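Local coordinates for protein cell division GTPase FtsZ, diverged (Clostridium botulinum C, PDB 3V3T) that belongs to the tubulin/FtsZ family of cytoskeletal proteins, with a GTPase domain and a TubZ-like C-terminal domain, at residues M296-E299 / I300-D303; E134-D137 / E138-A142; V256-E259 / A260-I264. The protein carries 1 engineered substitution. All blocks are in the same frame, centred on the assembly; numbering follows the deposited sequence. Where two conformers were deposited one is given.

Interaction 1: M296-E299 / I300-D303; sequences MMNE and IIED
The N-H groups of Ile300, Ile301, Glu302 and Asp303 bond to the carbonyls of Met296, Met297, Asn298 and Glu299, four successive i to i+4 bonds of helix 291-306. The Glu302 N to Asn298 O bond is 2.9 Å long and nearly straight at 168°. Side chains from the second segment lie back over the same carbonyls. Ile301 has CG1 beside its own backbone N (chi1 -70°), which brings that carbon to 3.3 Å from Met297 O. Glu302 does likewise with its aliphatic part: CG sits 3.2 Å from Asn298 O, and the extended chain runs back along the helix, leaving OE2 3.7 Å from that oxygen. Asp303 and Glu299 run side by side and point the same way, their carboxylate planes turned 52° apart. Asp303 OD2 comes within 2.9 Å of Glu299 O, a meeting of two acceptors and not a bond. Met297, Ile300 and Ile301 pack on His139 of helix 136-152. The helix is two-sided, apolar toward its neighbour and acidic on exposed residues. Glu299 OE2 and Asp303 OD2 are 5.2 Å apart, so the pair is probably mildly repulsive, softened by solvent.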
loop_
_atom_site.group_PDB
_atom_site.type_symbol
_atom_site.label_atom_id
_atom_site.label_comp_id
_atom_site.label_asym_id
_atom_site.label_seq_id
_atom_site.Cartn_x
_atom_site.Cartn_y
_atom_site.Cartn_z
ATOM N N MET A 296 -15.216 3.198 -10.312
ATOM C CA MET A 296 -15.154 3.395 -11.757
ATOM C C MET A 296 -15.009 2.055 -12.471
ATOM O O MET A 296 -15.465 1.888 -13.599
ATOM C CB MET A 296 -13.994 4.314 -12.137
ATOM C CG MET A 296 -14.129 5.726 -11.604
ATOM S SD MET A 296 -13.072 6.886 -12.487
ATOM C CE MET A 296 -14.096 7.209 -13.932
ATOM N N MET A 297 -14.373 1.095 -11.809
ATOM C CA MET A 297 -14.216 -0.227 -12.404
ATOM C C MET A 297 -15.567 -0.827 -12.800
ATOM O O MET A 297 -15.651 -1.595 -13.759
ATOM C CB MET A 297 -13.453 -1.157 -11.467
ATOM C CG MET A 297 -11.999 -0.772 -11.272
ATOM S SD MET A 297 -11.093 -1.981 -10.280
ATOM C CE MET A 297 -12.057 -2.042 -8.773
ATOM N N ASN A 298 -16.626 -0.466 -12.080
ATOM C CA ASN A 298 -17.966 -0.923 -12.438
ATOM C C ASN A 298 -18.379 -0.440 -13.819
ATOM O O ASN A 298 -19.015 -1.174 -14.577
ATOM C CB ASN A 298 -18.994 -0.496 -11.393
ATOM C CG ASN A 298 -18.950 -1.368 -10.163
ATOM O OD1 ASN A 298 -19.084 -2.586 -10.256
ATOM N ND2 ASN A 298 -18.727 -0.755 -9.000
ATOM N N GLU A 299 -18.000 0.788 -14.150
ATOM C CA GLU A 299 -18.298 1.332 -15.470
ATOM C C GLU A 299 -17.529 0.579 -16.558
ATOM O O GLU A 299 -18.024 0.406 -17.667
ATOM C CB GLU A 299 -17.977 2.825 -15.521
ATOM C CG GLU A 299 -18.652 3.560 -16.668
ATOM C CD GLU A 299 -18.804 5.047 -16.395
ATOM O OE1 GLU A 299 -18.192 5.542 -15.419
ATOM O OE2 GLU A 299 -19.543 5.718 -17.149
ATOM N N ILE A 300 -16.313 0.139 -16.237
ATOM C CA ILE A 300 -15.519 -0.640 -17.177
ATOM C C ILE A 300 -16.178 -1.990 -17.418
ATOM O O ILE A 300 -16.290 -2.456 -18.552
ATOM C CB ILE A 300 -14.101 -0.900 -16.638
ATOM C CG1 ILE A 300 -13.411 0.415 -16.248
ATOM C CG2 ILE A 300 -13.296 -1.700 -17.651
ATOM C CD1 ILE A 300 -13.281 1.392 -17.387
ATOM N N ILE A 301 -16.615 -2.617 -16.334
ATOM C CA ILE A 301 -17.270 -3.916 -16.411
ATOM C C ILE A 301 -18.539 -3.832 -17.249
ATOM O O ILE A 301 -18.761 -4.664 -18.128
ATOM C CB ILE A 301 -17.596 -4.450 -15.003
ATOM C CG1 ILE A 301 -16.305 -4.832 -14.284
ATOM C CG2 ILE A 301 -18.549 -5.634 -15.076
ATOM C CD1 ILE A 301 -16.434 -4.912 -12.789
ATOM N N GLU A 302 -19.363 -2.821 -16.985
ATOM C CA GLU A 302 -20.581 -2.604 -17.765
ATOM C C GLU A 302 -20.282 -2.512 -19.258
ATOM O O GLU A 302 -20.947 -3.155 -20.073
ATOM C CB GLU A 302 -21.293 -1.320 -17.330
ATOM C CG GLU A 302 -21.933 -1.351 -15.952
ATOM C CD GLU A 302 -22.599 -0.024 -15.603
ATOM O OE1 GLU A 302 -23.470 0.431 -16.379
ATOM O OE2 GLU A 302 -22.244 0.571 -14.560
ATOM N N ASP A 303 -19.287 -1.703 -19.609
ATOM C CA ASP A 303 -18.954 -1.460 -21.009
ATOM C C ASP A 303 -18.369 -2.687 -21.711
ATOM O O ASP A 303 -18.662 -2.934 -22.881
ATOM C CB ASP A 303 -18.012 -0.264 -21.135
ATOM C CG ASP A 303 -18.607 0.996 -20.558
ATOM O OD1 ASP A 303 -19.853 1.081 -20.501
ATOM O OD2 ASP A 303 -17.835 1.893 -20.151
#

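Interaction 2: E134-D137 / E138-A142; sequences EDID and EHMNA
His139 reaches back along the first turn of helix 136-152 to the backbone of Glu134 and Asp135. Its CB lies 3.7 Å from Ile136 O. CG is beside the residue's own backbone N (chi1 -73°), which turns the ring toward the helix start. ND1 donates to Asp135 O at 3.1 Å, from 55° above the carbonyl plane and so not on a lone pair. CE1 meets Glu134 O at 3.2 Å, with that oxygen in plane at the ring edge. His139 N also bonds to Asp135 O, near the carbonyl plane. One oxygen therefore holds both the backbone and the ring of the same buried residue. Lys304 of helix 291-306 bonds to Glu134 O. Alongside, Ile136 CG2 touches Met140 SD at 3.9 Å. On the acidic side a water accepts from Asp135 N; its very close approach to Glu138 OE2 is doubtful. This is the opening turn of a helix in a beta-alpha-beta unit. The donation from ND1 implies that this nitrogen carries a proton, and the ND1 bond, with Glu134 O at the CE1 edge, restrains the rotation of the ring.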
loop_
_atom_site.group_PDB
_atom_site.type_symbol
_atom_site.label_atom_id
_atom_site.label_comp_id
_atom_site.label_asym_id
_atom_site.label_seq_id
_atom_site.Cartn_x
_atom_site.Cartn_y
_atom_site.Cartn_z
ATOM N N GLU A 134 -7.607 -3.860 -18.886
ATOM C CA GLU A 134 -7.735 -5.242 -18.463
ATOM C C GLU A 134 -9.166 -5.679 -18.709
ATOM O O GLU A 134 -10.049 -4.842 -18.910
ATOM C CB GLU A 134 -7.360 -5.405 -16.980
ATOM C CG GLU A 134 -5.939 -4.958 -16.639
ATOM C CD GLU A 134 -4.885 -5.679 -17.463
ATOM O OE1 GLU A 134 -4.424 -6.756 -17.031
ATOM O OE2 GLU A 134 -4.519 -5.177 -18.548
ATOM N N ASP A 135 -9.403 -6.984 -18.682
ATOM C CA ASP A 135 -10.732 -7.513 -18.987
ATOM C C ASP A 135 -11.656 -7.674 -17.782
ATOM O O ASP A 135 -11.311 -7.319 -16.655
ATOM C CB ASP A 135 -10.602 -8.832 -19.737
ATOM C CG ASP A 135 -10.154 -8.633 -21.157
ATOM O OD1 ASP A 135 -10.806 -7.841 -21.869
ATOM O OD2 ASP A 135 -9.140 -9.244 -21.553
ATOM N N ILE A 136 -12.833 -8.227 -18.043
ATOM C CA ILE A 136 -13.903 -8.341 -17.053
ATOM C C ILE A 136 -13.545 -9.074 -15.757
ATOM O O ILE A 136 -13.714 -8.530 -14.670
ATOM C CB ILE A 136 -15.124 -9.022 -17.684
ATOM C CG1 ILE A 136 -15.439 -8.366 -19.026
ATOM C CG2 ILE A 136 -16.315 -8.974 -16.748
ATOM C CD1 ILE A 136 -16.615 -8.982 -19.729
ATOM N N ASP A 137 -13.072 -10.309 -15.864
ATOM C CA ASP A 137 -12.714 -11.084 -14.676
ATOM C C ASP A 137 -11.715 -10.352 -13.783
ATOM O O ASP A 137 -11.770 -10.447 -12.545
ATOM C CB ASP A 137 -12.120 -12.435 -15.072
ATOM C CG ASP A 137 -13.158 -13.395 -15.612
ATOM O OD1 ASP A 137 -14.370 -13.117 -15.485
ATOM O OD2 ASP A 137 -12.753 -14.443 -16.156
ATOM N N GLU A 138 -10.796 -9.638 -14.421
ATOM C CA GLU A 138 -9.788 -8.886 -13.706
ATOM C C GLU A 138 -10.467 -7.821 -12.844
ATOM O O GLU A 138 -10.251 -7.750 -11.633
ATOM C CB GLU A 138 -8.806 -8.257 -14.694
ATOM C CG GLU A 138 -7.923 -9.276 -15.433
ATOM C CD GLU A 138 -8.598 -9.929 -16.642
ATOM O OE1 GLU A 138 -9.844 -9.874 -16.764
ATOM O OE2 GLU A 138 -7.869 -10.507 -17.477
ATOM N N HIS A 139 -11.308 -7.009 -13.473
ATOM C CA HIS A 139 -12.032 -5.972 -12.757
ATOM C C HIS A 139 -12.970 -6.593 -11.718
ATOM O O HIS A 139 -13.126 -6.071 -10.619
ATOM C CB HIS A 139 -12.786 -5.054 -13.718
ATOM C CG HIS A 139 -11.887 -4.120 -14.468
ATOM N ND1 HIS A 139 -11.379 -4.414 -15.715
ATOM C CD2 HIS A 139 -11.380 -2.910 -14.134
ATOM C CE1 HIS A 139 -10.612 -3.419 -16.124
ATOM N NE2 HIS A 139 -10.590 -2.497 -15.179
ATOM N N MET A 140 -13.582 -7.721 -12.053
ATOM C CA MET A 140 -14.485 -8.342 -11.104
ATOM C C MET A 140 -13.744 -8.793 -9.855
ATOM O O MET A 140 -14.262 -8.642 -8.744
ATOM C CB MET A 140 -15.250 -9.502 -11.742
ATOM C CG MET A 140 -16.340 -9.042 -12.705
ATOM S SD MET A 140 -17.368 -10.407 -13.319
ATOM C CE MET A 140 -18.301 -10.808 -11.845
ATOM N N ASN A 141 -12.535 -9.336 -10.031
ATOM C CA ASN A 141 -11.707 -9.714 -8.882
ATOM C C ASN A 141 -11.339 -8.523 -8.017
ATOM O O ASN A 141 -11.390 -8.605 -6.793
ATOM C CB ASN A 141 -10.414 -10.412 -9.305
ATOM C CG ASN A 141 -10.642 -11.826 -9.773
ATOM O OD1 ASN A 141 -11.733 -12.375 -9.617
ATOM N ND2 ASN A 141 -9.606 -12.430 -10.356
ATOM N N ALA A 142 -10.941 -7.433 -8.668
ATOM C CA ALA A 142 -10.497 -6.235 -7.962
ATOM C C ALA A 142 -11.635 -5.638 -7.132
ATOM O O ALA A 142 -11.448 -5.263 -5.975
ATOM C CB ALA A 142 -9.939 -5.205 -8.956
HETATM O O HOH W 1 -6.653 -8.731 -18.821
#

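Interaction 3: V256-E259 / A260-I264; sequences VDVE and AIKSI
Asp257 is the N-cap of helix 258-265, and its side chain meets Ala260 in the first turn. This helix is the crossover of a beta-alpha-beta unit between strands 247-252 and 270-275, in the TubZ-like C-terminal domain. Polar contacts come first. CG of Asp257 is anti to the backbone N (chi1 173°), which swings the carboxylate over the helix start. OD1 accepts a weak capping bond from Glu259 N at 3.1 Å. The backbone bonds from Ala260 N and Ile261 N to Asp257 O are weak. Further on, Lys262 N gives Val258 O a straighter bond, at 168°. Ser263 N bonds to Glu259 O.

The apolar contacts pack the helix onto its neighbours. Val256 CG2 touches Ile261 CD1 at 3.9 Å, and both residues pack on Ile224 of helix 224-233. Ile261 also meets Leu228 there and Ile250 on strand 247-252. Val258 likewise packs on Ile250. At the cap, Asp257 OD2 is in van der Waals contact with the methyl of Ala260, 3.3 Å from its CB.

The charged chains make a looser pair. Lys262 is extended and lays its aliphatic length past Val258 O, with CG 3.3 Å from that oxygen. Its stem also packs on Tyr267 and Pro268. Glu259 bends at chi2 (61°) toward it, but OE1 and Lys262 NZ stay 4.1 Å apart, beyond a salt bridge. Any attraction between them is probably modest. Val258 meets the lysine more closely: the two side chains cross, with Val258 CG1 3.4 Å from Lys262 CE.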
loop_
_atom_site.group_PDB
_atom_site.type_symbol
_atom_site.label_atom_id
_atom_site.label_comp_id
_atom_site.label_asym_id
_atom_site.label_seq_id
_atom_site.Cartn_x
_atom_site.Cartn_y
_atom_site.Cartn_z
ATOM N N VAL A 256 9.677 25.510 3.669
ATOM C CA VAL A 256 8.552 25.618 2.748
ATOM C C VAL A 256 7.337 26.211 3.438
ATOM O O VAL A 256 7.286 26.300 4.661
ATOM C CB VAL A 256 8.180 24.261 2.127
ATOM C CG1 VAL A 256 9.374 23.677 1.386
ATOM C CG2 VAL A 256 7.678 23.298 3.204
ATOM N N ASP A 257 6.363 26.622 2.640
ATOM C CA ASP A 257 5.115 27.146 3.158
ATOM C C ASP A 257 4.161 25.981 3.394
ATOM O O ASP A 257 3.559 25.453 2.459
ATOM C CB ASP A 257 4.515 28.129 2.155
ATOM C CG ASP A 257 3.129 28.598 2.549
ATOM O OD1 ASP A 257 2.736 28.378 3.711
ATOM O OD2 ASP A 257 2.442 29.207 1.700
ATOM N N VAL A 258 4.024 25.580 4.649
ATOM C CA VAL A 258 3.223 24.409 4.988
ATOM C C VAL A 258 1.739 24.618 4.707
ATOM O O VAL A 258 1.015 23.663 4.437
ATOM C CB VAL A 258 3.427 24.010 6.453
ATOM C CG1 VAL A 258 2.230 23.248 6.963
ATOM C CG2 VAL A 258 4.696 23.187 6.593
ATOM N N GLU A 259 1.282 25.865 4.754
ATOM C CA GLU A 259 -0.121 26.145 4.459
ATOM C C GLU A 259 -0.451 25.930 2.979
ATOM O O GLU A 259 -1.576 25.582 2.633
ATOM C CB GLU A 259 -0.520 27.558 4.897
ATOM C CG GLU A 259 -1.985 27.661 5.305
ATOM C CD GLU A 259 -2.325 26.752 6.485
ATOM O OE1 GLU A 259 -1.428 26.482 7.319
ATOM O OE2 GLU A 259 -3.490 26.306 6.576
ATOM N N ALA A 260 0.528 26.138 2.106
ATOM C CA ALA A 260 0.324 25.914 0.680
ATOM C C ALA A 260 0.294 24.424 0.333
ATOM O O ALA A 260 -0.365 24.018 -0.617
ATOM C CB ALA A 260 1.392 26.638 -0.139
ATOM N N ILE A 261 1.015 23.610 1.095
ATOM C CA ILE A 261 1.010 22.172 0.868
ATOM C C ILE A 261 -0.342 21.613 1.259
ATOM O O ILE A 261 -0.914 20.807 0.538
ATOM C CB ILE A 261 2.106 21.451 1.688
ATOM C CG1 ILE A 261 3.500 21.856 1.196
ATOM C CG2 ILE A 261 1.911 19.919 1.642
ATOM C CD1 ILE A 261 4.624 21.260 1.997
ATOM N N LYS A 262 -0.840 22.040 2.414
ATOM C CA LYS A 262 -2.151 21.619 2.889
ATOM C C LYS A 262 -3.213 22.053 1.885
ATOM O O LYS A 262 -4.217 21.372 1.670
ATOM C CB LYS A 262 -2.430 22.236 4.261
ATOM C CG LYS A 262 -1.521 21.721 5.370
ATOM C CD LYS A 262 -1.734 22.484 6.668
ATOM C CE LYS A 262 -0.812 21.965 7.762
ATOM N NZ LYS A 262 -0.873 22.766 9.024
ATOM N N SER A 263 -2.967 23.189 1.250
ATOM C CA SER A 263 -3.898 23.723 0.275
ATOM C C SER A 263 -4.078 22.757 -0.896
ATOM O O SER A 263 -5.184 22.587 -1.423
ATOM C CB SER A 263 -3.416 25.089 -0.214
ATOM O OG SER A 263 -4.235 25.567 -1.262
ATOM N N ILE A 264 -2.994 22.115 -1.302
ATOM C CA ILE A 264 -3.073 21.220 -2.446
ATOM C C ILE A 264 -3.366 19.780 -2.034
ATOM O O ILE A 264 -4.094 19.065 -2.721
ATOM C CB ILE A 264 -1.787 21.256 -3.279
ATOM C CG1 ILE A 264 -1.529 22.670 -3.807
ATOM C CG2 ILE A 264 -1.899 20.308 -4.458
ATOM C CD1 ILE A 264 -2.466 23.054 -4.913
#

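All three interactions are local contacts along one helix each, two of them at its start. Interactions 1 and 2 lie on different helices that pack together, with centres about 9 Å apart. Ile300 CG2 reaches His139 CE1 at 3.5 Å, and Met297 SD meets Ala142 CB at 3.7 Å. Interaction 1 is a surface contact, whereas interactions 2 and 3 are partly buried. Both of these take in the start of a beta-alpha-beta crossover helix, but in different domains, with centres about 38 Å apart. At 134-142 a histidine ring anchors to a backbone carbonyl. At 256-264 an aspartate carboxylate caps the helix instead. Segment 296-303, within helix 291-306, relies on main-chain bonds, and its acids have no basic partner within the contact.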